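Local coordinates for protein phosphate transporter (Thermotoga maritima MSB8, PDB 6L85) that probably imports phosphate across the cell membrane, coupling its uptake to sodium ions, as a bacterial relative of the human SLC20 carriers, at residues T37-Q40 against A41-A45; I94-A97 against T98-Y102; F134-L137 against S138-V141; F203-G206 against I207-L211; D233-E236 against N237-R241. One frame throughout, in Å; residues are numbered along the deposited sequence.

Contact 1: T37-Q40 against A41-A45; sequences TVRQ and AALIA
T37 O accepts the first helical bond from A41 N at 2.8 Å, and the methyl of A41 settles over the carbonyls of T37 and V38. This inner side is the compact one: A41, A42 and A45 are buried, and their small side chains let helix 38-56 lie close against helices 2-32, 286-302 and 304-311, with A41 meeting M27 and V31, and A42 meeting V300. I44 is equally close to the preceding turn, its CG1 3.1 Å from Q40 O, which also takes a nearly straight bond from I44 N (178°). A lighter contact lies at the subunit boundary. R39 doubles its chain back beyond CG, which brings CD 3.9 Å from L43 CD1; the two side chains cross obliquely, between F301 and, on the second subunit, F219 and V216. The open side is that of T37 and Q40, both exposed and tied to each other. Q40 N donates to T37 OG1 at 3.1 Å, while T37 N returns a bond of 3.0 Å to Q40 OE1, in the carbonyl plane and on a lone pair. With CG beside its own backbone N (chi1 -59°), Q40 can fold its amide back to T37 N. Such reciprocal bonding, with T37 as N-cap, is a capping box.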
loop_
_atom_site.group_PDB
_atom_site.type_symbol
_atom_site.label_atom_id
_atom_site.label_comp_id
_atom_site.label_asym_id
_atom_site.label_seq_id
_atom_site.Cartn_x
_atom_site.Cartn_y
_atom_site.Cartn_z
ATOM N N THR B 37 -10.029 -18.766 -6.000
ATOM C CA THR B 37 -9.704 -19.517 -7.203
ATOM C C THR B 37 -8.249 -19.277 -7.611
ATOM O O THR B 37 -7.604 -18.319 -7.184
ATOM C CB THR B 37 -10.614 -19.131 -8.384
ATOM O OG1 THR B 37 -10.329 -17.789 -8.798
ATOM C CG2 THR B 37 -12.108 -19.261 -8.038
ATOM N N VAL B 38 -7.757 -20.154 -8.486
ATOM C CA VAL B 38 -6.423 -20.004 -9.057
ATOM C C VAL B 38 -6.273 -18.639 -9.722
ATOM O O VAL B 38 -5.278 -17.938 -9.514
ATOM C CB VAL B 38 -6.154 -21.155 -10.047
ATOM C CG1 VAL B 38 -4.898 -20.882 -10.862
ATOM C CG2 VAL B 38 -6.046 -22.489 -9.295
ATOM N N ARG B 39 -7.268 -18.239 -10.517
ATOM C CA ARG B 39 -7.214 -16.972 -11.243
ATOM C C ARG B 39 -7.159 -15.778 -10.291
ATOM O O ARG B 39 -6.373 -14.835 -10.494
ATOM C CB ARG B 39 -8.428 -16.874 -12.172
ATOM C CG ARG B 39 -8.779 -15.465 -12.632
ATOM C CD ARG B 39 -7.648 -14.818 -13.433
ATOM N NE ARG B 39 -7.599 -15.253 -14.828
ATOM C CZ ARG B 39 -8.302 -14.700 -15.812
ATOM N NH1 ARG B 39 -9.120 -13.680 -15.558
ATOM N NH2 ARG B 39 -8.184 -15.167 -17.050
ATOM N N GLN B 40 -7.994 -15.795 -9.250
ATOM C CA GLN B 40 -7.940 -14.733 -8.252
ATOM C C GLN B 40 -6.587 -14.723 -7.561
ATOM O O GLN B 40 -5.998 -13.657 -7.339
ATOM C CB GLN B 40 -9.058 -14.912 -7.222
ATOM C CG GLN B 40 -10.467 -14.900 -7.795
ATOM C CD GLN B 40 -11.520 -15.160 -6.734
ATOM O OE1 GLN B 40 -11.438 -16.123 -5.970
ATOM N NE2 GLN B 40 -12.514 -14.287 -6.675
ATOM N N ALA B 41 -6.112 -15.911 -7.165
ATOM C CA ALA B 41 -4.807 -16.029 -6.524
ATOM C C ALA B 41 -3.733 -15.391 -7.388
ATOM O O ALA B 41 -2.882 -14.649 -6.886
ATOM C CB ALA B 41 -4.477 -17.499 -6.251
ATOM N N ALA B 42 -3.797 -15.627 -8.701
ATOM C CA ALA B 42 -2.797 -15.068 -9.604
ATOM C C ALA B 42 -2.865 -13.541 -9.637
ATOM O O ALA B 42 -1.828 -12.872 -9.588
ATOM C CB ALA B 42 -2.967 -15.660 -11.002
ATOM N N LEU B 43 -4.074 -12.965 -9.705
ATOM C CA LEU B 43 -4.176 -11.498 -9.782
ATOM C C LEU B 43 -3.687 -10.827 -8.495
ATOM O O LEU B 43 -2.935 -9.818 -8.524
ATOM C CB LEU B 43 -5.621 -11.094 -10.093
ATOM C CG LEU B 43 -6.128 -11.556 -11.463
ATOM C CD1 LEU B 43 -7.668 -11.387 -11.625
ATOM C CD2 LEU B 43 -5.375 -10.864 -12.587
ATOM N N ILE B 44 -4.100 -11.382 -7.351
ATOM C CA ILE B 44 -3.625 -10.872 -6.069
ATOM C C ILE B 44 -2.104 -10.938 -6.005
ATOM O O ILE B 44 -1.434 -9.951 -5.653
ATOM C CB ILE B 44 -4.259 -11.647 -4.900
ATOM C CG1 ILE B 44 -5.780 -11.624 -4.981
ATOM C CG2 ILE B 44 -3.793 -11.072 -3.571
ATOM C CD1 ILE B 44 -6.448 -12.425 -3.890
ATOM N N ALA B 45 -1.535 -12.107 -6.342
ATOM C CA ALA B 45 -0.084 -12.273 -6.253
ATOM C C ALA B 45 0.621 -11.301 -7.174
ATOM O O ALA B 45 1.680 -10.783 -6.832
ATOM C CB ALA B 45 0.322 -13.705 -6.594
#

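Contact 2: I94-A97 against T98-Y102; sequences ILIA and TNWGY
I94 O is gripped twice by T98, and hydrogen bonds of this kind dominate the contact. T98 N donates at 2.8 Å and T98 OG1 at 2.9 Å, the hydroxyl coming from above the carbonyl plane, 41° out of it. With OG1 beside the T98 backbone N (chi1 -62°), the hydroxyl faces the carbonyl one turn back. The same OG1 is also bonded to N21 ND2; N21 is a sodium ligand, so T98 is a second-shell residue of that site. Two further backbone bonds, N99 N to L95 O and W100 N to I96 O, complete the last turn.

Apolar and ring contacts are lighter. The W100 indole turns its edge to the I96 carbonyl, with CE3 3.1 Å from I96 O, and its CZ3 lies 4.2 Å from I96 CG2. A97 CB faces Y102 CB at 4.4 Å, while the Y102 hydroxyl reaches away to N373 on helix 368-400.

The third group is the pair of backbone bonds that closes the helix end. Y102 N returns to A97 O at 2.8 Å and G101 N to T98 O at 2.6 Å, with G101 at positive phi (74°) as the C-prime residue: a Schellman motif ending helix 76-99.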
loop_
_atom_site.group_PDB
_atom_site.type_symbol
_atom_site.label_atom_id
_atom_site.label_comp_id
_atom_site.label_asym_id
_atom_site.label_seq_id
_atom_site.Cartn_x
_atom_site.Cartn_y
_atom_site.Cartn_z
ATOM N N ILE B 94 15.128 -23.405 -14.202
ATOM C CA ILE B 94 13.853 -23.093 -13.555
ATOM C C ILE B 94 12.703 -23.445 -14.488
ATOM O O ILE B 94 11.704 -24.027 -14.070
ATOM C CB ILE B 94 13.758 -21.609 -13.135
ATOM C CG1 ILE B 94 14.916 -21.136 -12.234
ATOM C CG2 ILE B 94 12.408 -21.362 -12.448
ATOM C CD1 ILE B 94 15.004 -21.873 -10.959
ATOM N N LEU B 95 12.823 -23.082 -15.765
ATOM C CA LEU B 95 11.736 -23.322 -16.705
ATOM C C LEU B 95 11.549 -24.814 -16.979
ATOM O O LEU B 95 10.411 -25.273 -17.127
ATOM C CB LEU B 95 11.988 -22.557 -18.001
ATOM C CG LEU B 95 11.773 -21.036 -17.876
ATOM C CD1 LEU B 95 12.168 -20.304 -19.137
ATOM C CD2 LEU B 95 10.337 -20.730 -17.510
ATOM N N ILE B 96 12.644 -25.588 -17.045
ATOM C CA ILE B 96 12.514 -27.039 -17.194
ATOM C C ILE B 96 11.726 -27.608 -16.019
ATOM O O ILE B 96 10.712 -28.317 -16.188
ATOM C CB ILE B 96 13.906 -27.693 -17.307
ATOM C CG1 ILE B 96 14.528 -27.448 -18.680
ATOM C CG2 ILE B 96 13.849 -29.184 -17.002
ATOM C CD1 ILE B 96 13.597 -27.712 -19.823
ATOM N N ALA B 97 12.156 -27.265 -14.804
ATOM C CA ALA B 97 11.462 -27.762 -13.624
ATOM C C ALA B 97 9.998 -27.337 -13.632
ATOM O O ALA B 97 9.105 -28.149 -13.364
ATOM C CB ALA B 97 12.164 -27.281 -12.355
ATOM N N THR B 98 9.729 -26.062 -13.932
ATOM C CA THR B 98 8.348 -25.596 -13.950
ATOM C C THR B 98 7.535 -26.393 -14.956
ATOM O O THR B 98 6.421 -26.839 -14.652
ATOM C CB THR B 98 8.279 -24.098 -14.275
ATOM O OG1 THR B 98 8.961 -23.349 -13.265
ATOM C CG2 THR B 98 6.808 -23.617 -14.355
ATOM N N ASN B 99 8.093 -26.603 -16.153
ATOM C CA ASN B 99 7.410 -27.379 -17.177
ATOM C C ASN B 99 6.974 -28.725 -16.637
ATOM O O ASN B 99 5.889 -29.208 -16.973
ATOM C CB ASN B 99 8.305 -27.571 -18.402
ATOM C CG ASN B 99 7.557 -28.210 -19.581
ATOM O OD1 ASN B 99 6.591 -27.643 -20.108
ATOM N ND2 ASN B 99 8.009 -29.385 -20.001
ATOM N N TRP B 100 7.786 -29.350 -15.786
ATOM C CA TRP B 100 7.292 -30.602 -15.220
ATOM C C TRP B 100 6.500 -30.414 -13.929
ATOM O O TRP B 100 6.147 -31.404 -13.283
ATOM C CB TRP B 100 8.440 -31.592 -15.006
ATOM C CG TRP B 100 8.632 -32.430 -16.235
ATOM C CD1 TRP B 100 8.148 -33.693 -16.454
ATOM C CD2 TRP B 100 9.311 -32.043 -17.439
ATOM N NE1 TRP B 100 8.505 -34.118 -17.713
ATOM C CE2 TRP B 100 9.217 -33.124 -18.336
ATOM C CE3 TRP B 100 9.998 -30.891 -17.838
ATOM C CZ2 TRP B 100 9.785 -33.090 -19.610
ATOM C CZ3 TRP B 100 10.564 -30.855 -19.109
ATOM C CH2 TRP B 100 10.453 -31.949 -19.977
ATOM N N GLY B 101 6.187 -29.180 -13.549
ATOM C CA GLY B 101 5.473 -28.966 -12.304
ATOM C C GLY B 101 6.297 -29.156 -11.049
ATOM O O GLY B 101 5.729 -29.348 -9.971
ATOM N N TYR B 102 7.636 -29.102 -11.146
ATOM C CA TYR B 102 8.382 -29.340 -9.913
ATOM C C TYR B 102 8.773 -28.023 -9.257
ATOM O O TYR B 102 9.330 -27.134 -9.923
ATOM C CB TYR B 102 9.627 -30.181 -10.191
ATOM C CG TYR B 102 9.310 -31.648 -10.413
ATOM C CD1 TYR B 102 8.880 -32.103 -11.651
ATOM C CD2 TYR B 102 9.414 -32.573 -9.378
ATOM C CE1 TYR B 102 8.576 -33.447 -11.862
ATOM C CE2 TYR B 102 9.110 -33.919 -9.577
ATOM C CZ TYR B 102 8.698 -34.348 -10.822
ATOM O OH TYR B 102 8.400 -35.679 -11.026
#

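Contact 3: F134-L137 against S138-V141; sequences FIVL and SWVV
The indole of W139 receives I135 on one face: methyl CG2 stands 3.2 Å above the ring plane, displaced toward the rim, and comes 3.5 Å from W139 NE1. V136 CA lies over the same face, also toward the rim, and I135 O sits above the pyrrole part, 3.2 Å from W139 CD1. This is packing within one transmembrane-type alpha helix, 129-162; I135 and W139, four residues apart, lie side by side and point the same way. Chi1 of -71° carries the W139 ring beside its own backbone N and back over the preceding turn. The indole N-H is spent on P343 O, and the ring also meets H108 with planes at about 35°, so W139 joins this helix to the loop around P343 and I344, a residue of one sodium site. A leucine in its place would probably leave P343 O without its indole donor and strip the flat cover from I135 CG2.

On another side of the helix L137 and V141, both on the surface, cross with L137 CD1 and V141 CG2 3.7 Å apart; V141 CG2 also rests against L137 O. Backbone bonds run from S138 N to F134 O and from V141 N to L137 O. S138 is buried, and chi1 of 74° tucks its OG back over the helix backbone. I135 O thereby accepts two bonds, 2.9 Å from W139 N and 2.6 Å from S138 OG.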
loop_
_atom_site.group_PDB
_atom_site.type_symbol
_atom_site.label_atom_id
_atom_site.label_comp_id
_atom_site.label_asym_id
_atom_site.label_seq_id
_atom_site.Cartn_x
_atom_site.Cartn_y
_atom_site.Cartn_z
ATOM N N PHE B 134 28.001 -17.706 4.804
ATOM C CA PHE B 134 26.831 -17.280 5.562
ATOM C C PHE B 134 25.548 -17.506 4.775
ATOM O O PHE B 134 24.507 -17.812 5.365
ATOM C CB PHE B 134 26.973 -15.816 5.958
ATOM C CG PHE B 134 27.978 -15.592 7.041
ATOM C CD1 PHE B 134 27.790 -16.147 8.289
ATOM C CD2 PHE B 134 29.120 -14.841 6.809
ATOM C CE1 PHE B 134 28.715 -15.953 9.295
ATOM C CE2 PHE B 134 30.048 -14.639 7.813
ATOM C CZ PHE B 134 29.848 -15.200 9.057
ATOM N N ILE B 135 25.620 -17.415 3.446
ATOM C CA ILE B 135 24.447 -17.683 2.618
ATOM C C ILE B 135 24.054 -19.165 2.718
ATOM O O ILE B 135 22.873 -19.497 2.925
ATOM C CB ILE B 135 24.712 -17.230 1.164
ATOM C CG1 ILE B 135 24.848 -15.695 1.095
ATOM C CG2 ILE B 135 23.624 -17.740 0.210
ATOM C CD1 ILE B 135 25.382 -15.150 -0.255
ATOM N N VAL B 136 25.036 -20.076 2.623
ATOM C CA VAL B 136 24.720 -21.508 2.750
ATOM C C VAL B 136 24.188 -21.810 4.146
ATOM O O VAL B 136 23.206 -22.558 4.318
ATOM C CB VAL B 136 25.941 -22.387 2.414
ATOM C CG1 VAL B 136 25.572 -23.852 2.599
ATOM C CG2 VAL B 136 26.392 -22.175 0.991
ATOM N N LEU B 137 24.793 -21.198 5.167
ATOM C CA LEU B 137 24.281 -21.362 6.522
ATOM C C LEU B 137 22.819 -20.945 6.614
ATOM O O LEU B 137 22.010 -21.618 7.268
ATOM C CB LEU B 137 25.125 -20.551 7.506
ATOM C CG LEU B 137 24.645 -20.624 8.957
ATOM C CD1 LEU B 137 24.558 -22.084 9.428
ATOM C CD2 LEU B 137 25.551 -19.813 9.883
ATOM N N SER B 138 22.463 -19.824 5.978
ATOM C CA SER B 138 21.074 -19.385 6.016
ATOM C C SER B 138 20.183 -20.348 5.247
ATOM O O SER B 138 19.016 -20.518 5.597
ATOM C CB SER B 138 20.948 -17.963 5.461
ATOM O OG SER B 138 21.088 -17.975 4.050
ATOM N N TRP B 139 20.730 -21.003 4.221
ATOM C CA TRP B 139 19.947 -21.982 3.477
ATOM C C TRP B 139 19.595 -23.176 4.344
ATOM O O TRP B 139 18.616 -23.883 4.064
ATOM C CB TRP B 139 20.714 -22.458 2.251
ATOM C CG TRP B 139 20.846 -21.451 1.183
ATOM C CD1 TRP B 139 20.286 -20.185 1.150
ATOM C CD2 TRP B 139 21.562 -21.606 -0.042
ATOM N NE1 TRP B 139 20.630 -19.556 -0.028
ATOM C CE2 TRP B 139 21.409 -20.402 -0.776
ATOM C CE3 TRP B 139 22.325 -22.637 -0.590
ATOM C CZ2 TRP B 139 21.996 -20.210 -2.023
ATOM C CZ3 TRP B 139 22.896 -22.447 -1.835
ATOM C CH2 TRP B 139 22.733 -21.241 -2.536
ATOM N N VAL B 140 20.431 -23.453 5.347
ATOM C CA VAL B 140 20.153 -24.542 6.281
ATOM C C VAL B 140 19.277 -24.064 7.442
ATOM O O VAL B 140 18.362 -24.765 7.877
ATOM C CB VAL B 140 21.481 -25.149 6.785
ATOM C CG1 VAL B 140 21.230 -25.999 7.988
ATOM C CG2 VAL B 140 22.167 -25.968 5.683
ATOM N N VAL B 141 19.532 -22.861 7.954
ATOM C CA VAL B 141 18.829 -22.360 9.138
ATOM C C VAL B 141 17.394 -21.910 8.809
ATOM O O VAL B 141 16.472 -22.090 9.623
ATOM C CB VAL B 141 19.654 -21.216 9.765
ATOM C CG1 VAL B 141 18.883 -20.500 10.854
ATOM C CG2 VAL B 141 20.955 -21.757 10.321
#

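Contact 4: F203-G206 against I207-L211; sequences FLLG and IAFSL
F203 O and I207 N open a run of four i to i+4 bonds that carries helix 199-224 unbroken through both segments. The regular alpha-helical backbone spaces them evenly: I207 N to F203 O at 2.9 Å, then A208 N to L204 O, F209 N to L205 O and S210 N to G206 O, the last at 3.0 Å. The straightest is the one from F209 N, with 174° at the hydrogen. G206 keeps ordinary helical angles despite having no side chain.

Among the side chains, F209 makes the ring contact. Its edge, rather than a face, meets the L205 carbonyl: L205 O is near the ring plane and 3.2 Å from F209 CD1. L205 CD2 approaches the same ring more loosely, 4.4 Å from F209 CE1. Both residues also meet the second subunit: F209 stacks edge-to-face with F50 of that subunit, and L205 packs on its F286. A208 and L204 press on L290 there as well, so one side of the helix belongs to the subunit interface.

I207 and S210 turn instead to F184 on helix 167-194 of their own chain. I207 carries its ethyl arm beside the backbone N (chi1 -63°), which lays CG1 over the previous turn, 3.1 Å from F203 O. The S210 hydroxyl also sits beside its backbone N (chi1 -69°), facing two carbonyls. It is hydrogen-bonded with S180 O on helix 167-194, and within its own helix S210 OG stands 3.0 Å from G206 O.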
loop_
_atom_site.group_PDB
_atom_site.type_symbol
_atom_site.label_atom_id
_atom_site.label_comp_id
_atom_site.label_asym_id
_atom_site.label_seq_id
_atom_site.Cartn_x
_atom_site.Cartn_y
_atom_site.Cartn_z
ATOM N N PHE B 203 9.407 2.255 14.483
ATOM C CA PHE B 203 8.543 1.533 15.412
ATOM C C PHE B 203 7.232 2.266 15.615
ATOM O O PHE B 203 6.175 1.640 15.716
ATOM C CB PHE B 203 9.242 1.343 16.762
ATOM C CG PHE B 203 10.214 0.200 16.787
ATOM C CD1 PHE B 203 9.987 -0.939 16.019
ATOM C CD2 PHE B 203 11.344 0.252 17.591
ATOM C CE1 PHE B 203 10.880 -2.010 16.048
ATOM C CE2 PHE B 203 12.242 -0.815 17.630
ATOM C CZ PHE B 203 12.011 -1.946 16.850
ATOM N N LEU B 204 7.284 3.595 15.708
ATOM C CA LEU B 204 6.061 4.355 15.933
ATOM C C LEU B 204 5.090 4.183 14.767
ATOM O O LEU B 204 3.885 3.977 14.967
ATOM C CB LEU B 204 6.422 5.823 16.151
ATOM C CG LEU B 204 5.260 6.782 16.331
ATOM C CD1 LEU B 204 4.614 6.543 17.682
ATOM C CD2 LEU B 204 5.732 8.226 16.165
ATOM N N LEU B 205 5.609 4.212 13.536
ATOM C CA LEU B 205 4.749 3.992 12.375
ATOM C C LEU B 205 4.247 2.550 12.322
ATOM O O LEU B 205 3.075 2.301 11.987
ATOM C CB LEU B 205 5.507 4.370 11.093
ATOM C CG LEU B 205 5.512 5.888 10.860
ATOM C CD1 LEU B 205 6.612 6.327 9.906
ATOM C CD2 LEU B 205 4.153 6.301 10.324
ATOM N N GLY B 206 5.121 1.578 12.627
ATOM C CA GLY B 206 4.667 0.196 12.692
ATOM C C GLY B 206 3.527 0.019 13.674
ATOM O O GLY B 206 2.521 -0.628 13.365
ATOM N N ILE B 207 3.651 0.628 14.861
ATOM C CA ILE B 207 2.612 0.489 15.878
ATOM C C ILE B 207 1.317 1.137 15.414
ATOM O O ILE B 207 0.234 0.565 15.585
ATOM C CB ILE B 207 3.082 1.075 17.225
ATOM C CG1 ILE B 207 4.295 0.316 17.760
ATOM C CG2 ILE B 207 1.968 0.969 18.258
ATOM C CD1 ILE B 207 3.936 -1.070 18.278
ATOM N N ALA B 208 1.385 2.342 14.828
ATOM C CA ALA B 208 0.125 2.987 14.443
ATOM C C ALA B 208 -0.599 2.176 13.367
ATOM O O ALA B 208 -1.828 1.988 13.429
ATOM C CB ALA B 208 0.381 4.424 13.983
ATOM N N PHE B 209 0.144 1.685 12.368
ATOM C CA PHE B 209 -0.463 0.821 11.358
ATOM C C PHE B 209 -1.065 -0.432 11.990
ATOM O O PHE B 209 -2.136 -0.900 11.570
ATOM C CB PHE B 209 0.578 0.440 10.307
ATOM C CG PHE B 209 0.673 1.415 9.168
ATOM C CD1 PHE B 209 1.395 2.591 9.299
ATOM C CD2 PHE B 209 0.031 1.162 7.975
ATOM C CE1 PHE B 209 1.479 3.497 8.250
ATOM C CE2 PHE B 209 0.111 2.067 6.925
ATOM C CZ PHE B 209 0.838 3.229 7.064
ATOM N N SER B 210 -0.387 -0.984 13.014
ATOM C CA SER B 210 -0.906 -2.154 13.728
ATOM C C SER B 210 -2.230 -1.847 14.397
ATOM O O SER B 210 -3.147 -2.669 14.384
ATOM C CB SER B 210 0.085 -2.612 14.800
ATOM O OG SER B 210 1.221 -3.151 14.189
ATOM N N LEU B 211 -2.307 -0.698 15.069
ATOM C CA LEU B 211 -3.516 -0.326 15.795
ATOM C C LEU B 211 -4.707 -0.221 14.857
ATOM O O LEU B 211 -5.784 -0.783 15.130
ATOM C CB LEU B 211 -3.286 0.993 16.535
ATOM C CG LEU B 211 -2.287 0.719 17.656
ATOM C CD1 LEU B 211 -1.849 1.997 18.351
ATOM C CD2 LEU B 211 -2.945 -0.258 18.639
#

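Contact 5: D233-E236 against N237-R241; sequences DAVE and NVFKR
V235 and F239 run side by side and point the same way, one helical turn apart. Methyl CG1 of V235 does the touching: it lies 3.6 Å from F239 CE2 and 3.7 Å from F239 CD2, meeting the phenyl along one flank. That methyl is anti to the V235 backbone N (chi1 169°), while the phenyl, with chi1 of -86°, is carried beside its own backbone N and back toward the earlier turn. F239 CD2 also comes within 3.3 Å of V235 O, which accepts the bond from F239 N at 2.9 Å, a straight one with 170° at the hydrogen. At F239 an alanine is likely to open a gap beside V235 CG1 and to leave F324 without its edge-to-face partner.

V238 follows a similar pattern next door: its CG2 rests 3.4 Å from A234 O, the acceptor for V238 N. E236 and N237 diverge. The E236 chain bends at chi2 and sends its carboxylate off the helix to S321 OG, with a weak second bond from N320 N to OE1. N237 keeps CB against the carbonyls of D233 and A234, 3.3 Å from D233 O, while its amide leads away from that turn. K240 N closes the set on E236 O at 2.8 Å.

Around this part of helix 231-258, V235 packs on V161 and F162 of helix 129-162, and F239 reaches I157 there. V238 meets V221 and L224 of helix 199-224, and both V238 and F239 touch I175 of helix 167-194.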
loop_
_atom_site.group_PDB
_atom_site.type_symbol
_atom_site.label_atom_id
_atom_site.label_comp_id
_atom_site.label_asym_id
_atom_site.label_seq_id
_atom_site.Cartn_x
_atom_site.Cartn_y
_atom_site.Cartn_z
ATOM N N ASP B 233 -16.621 -24.895 13.275
ATOM C CA ASP B 233 -16.903 -24.520 11.895
ATOM C C ASP B 233 -16.775 -23.007 11.703
ATOM O O ASP B 233 -16.244 -22.543 10.687
ATOM C CB ASP B 233 -18.295 -25.026 11.510
ATOM C CG ASP B 233 -18.609 -24.811 10.051
ATOM O OD1 ASP B 233 -17.688 -24.936 9.210
ATOM O OD2 ASP B 233 -19.778 -24.511 9.741
ATOM N N ALA B 234 -17.213 -22.226 12.700
ATOM C CA ALA B 234 -17.135 -20.770 12.614
ATOM C C ALA B 234 -15.689 -20.290 12.684
ATOM O O ALA B 234 -15.281 -19.403 11.916
ATOM C CB ALA B 234 -17.968 -20.129 13.727
ATOM N N VAL B 235 -14.898 -20.869 13.592
ATOM C CA VAL B 235 -13.503 -20.467 13.717
ATOM C C VAL B 235 -12.732 -20.820 12.452
ATOM O O VAL B 235 -11.935 -20.013 11.950
ATOM C CB VAL B 235 -12.875 -21.099 14.969
ATOM C CG1 VAL B 235 -11.348 -20.915 14.962
ATOM C CG2 VAL B 235 -13.503 -20.490 16.228
ATOM N N GLU B 236 -12.959 -22.015 11.902
ATOM C CA GLU B 236 -12.254 -22.363 10.675
ATOM C C GLU B 236 -12.710 -21.504 9.513
ATOM O O GLU B 236 -11.913 -21.220 8.616
ATOM C CB GLU B 236 -12.423 -23.841 10.346
ATOM C CG GLU B 236 -11.575 -24.714 11.267
ATOM C CD GLU B 236 -10.061 -24.547 11.044
ATOM O OE1 GLU B 236 -9.627 -24.522 9.869
ATOM O OE2 GLU B 236 -9.306 -24.467 12.043
ATOM N N ASN B 237 -13.971 -21.066 9.516
ATOM C CA ASN B 237 -14.445 -20.176 8.465
ATOM C C ASN B 237 -13.727 -18.825 8.527
ATOM O O ASN B 237 -13.312 -18.269 7.496
ATOM C CB ASN B 237 -15.954 -20.017 8.611
ATOM C CG ASN B 237 -16.560 -19.254 7.479
ATOM O OD1 ASN B 237 -16.484 -19.683 6.322
ATOM N ND2 ASN B 237 -17.150 -18.102 7.789
ATOM N N VAL B 238 -13.530 -18.314 9.742
ATOM C CA VAL B 238 -12.789 -17.070 9.914
ATOM C C VAL B 238 -11.327 -17.241 9.489
ATOM O O VAL B 238 -10.765 -16.387 8.788
ATOM C CB VAL B 238 -12.926 -16.589 11.372
ATOM C CG1 VAL B 238 -11.980 -15.470 11.650
ATOM C CG2 VAL B 238 -14.340 -16.116 11.610
ATOM N N PHE B 239 -10.686 -18.344 9.894
ATOM C CA PHE B 239 -9.328 -18.595 9.423
ATOM C C PHE B 239 -9.285 -18.740 7.911
ATOM O O PHE B 239 -8.299 -18.343 7.279
ATOM C CB PHE B 239 -8.741 -19.844 10.074
ATOM C CG PHE B 239 -8.098 -19.579 11.388
ATOM C CD1 PHE B 239 -6.916 -18.862 11.466
ATOM C CD2 PHE B 239 -8.686 -20.024 12.555
ATOM C CE1 PHE B 239 -6.321 -18.616 12.695
ATOM C CE2 PHE B 239 -8.091 -19.785 13.786
ATOM C CZ PHE B 239 -6.915 -19.078 13.856
ATOM N N LYS B 240 -10.343 -19.295 7.316
ATOM C CA LYS B 240 -10.382 -19.484 5.872
ATOM C C LYS B 240 -10.329 -18.153 5.147
ATOM O O LYS B 240 -9.689 -18.028 4.095
ATOM C CB LYS B 240 -11.650 -20.230 5.480
ATOM C CG LYS B 240 -11.861 -20.319 3.997
ATOM C CD LYS B 240 -13.208 -20.921 3.688
ATOM C CE LYS B 240 -13.173 -21.676 2.383
ATOM N NZ LYS B 240 -14.542 -22.153 2.043
ATOM N N ARG B 241 -11.022 -17.154 5.683
ATOM C CA ARG B 241 -10.939 -15.850 5.043
ATOM C C ARG B 241 -9.620 -15.143 5.365
ATOM O O ARG B 241 -9.026 -14.515 4.483
ATOM C CB ARG B 241 -12.147 -15.004 5.430
ATOM C CG ARG B 241 -13.478 -15.583 4.887
ATOM C CD ARG B 241 -13.658 -15.286 3.389
ATOM N NE ARG B 241 -13.305 -13.903 3.060
ATOM C CZ ARG B 241 -13.279 -13.403 1.822
ATOM N NH1 ARG B 241 -13.581 -14.175 0.783
ATOM N NH2 ARG B 241 -12.943 -12.129 1.620
#

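Overall arrangement
The five contacts come in series along the chain, each within or at the end of one helix: 38-56, 76-99, 129-162, 199-224 and 231-258, in a protein without strands. None touches another; the nearest pair, contacts 1 and 5, leaves about 7 Å between nearest atoms, whereas the centres of contacts 2 and 4 are 41 Å apart on opposite sides of the chain's centre. Contacts 1 and 3 also lie on opposite sides of it, with centres 31 Å apart. At contacts 1 and 4, helices 38-56 and 199-224 reach the second subunit, while at contacts 2 and 3 helices 76-99 and 129-162 border sodium-site residues of this probable sodium-coupled transporter.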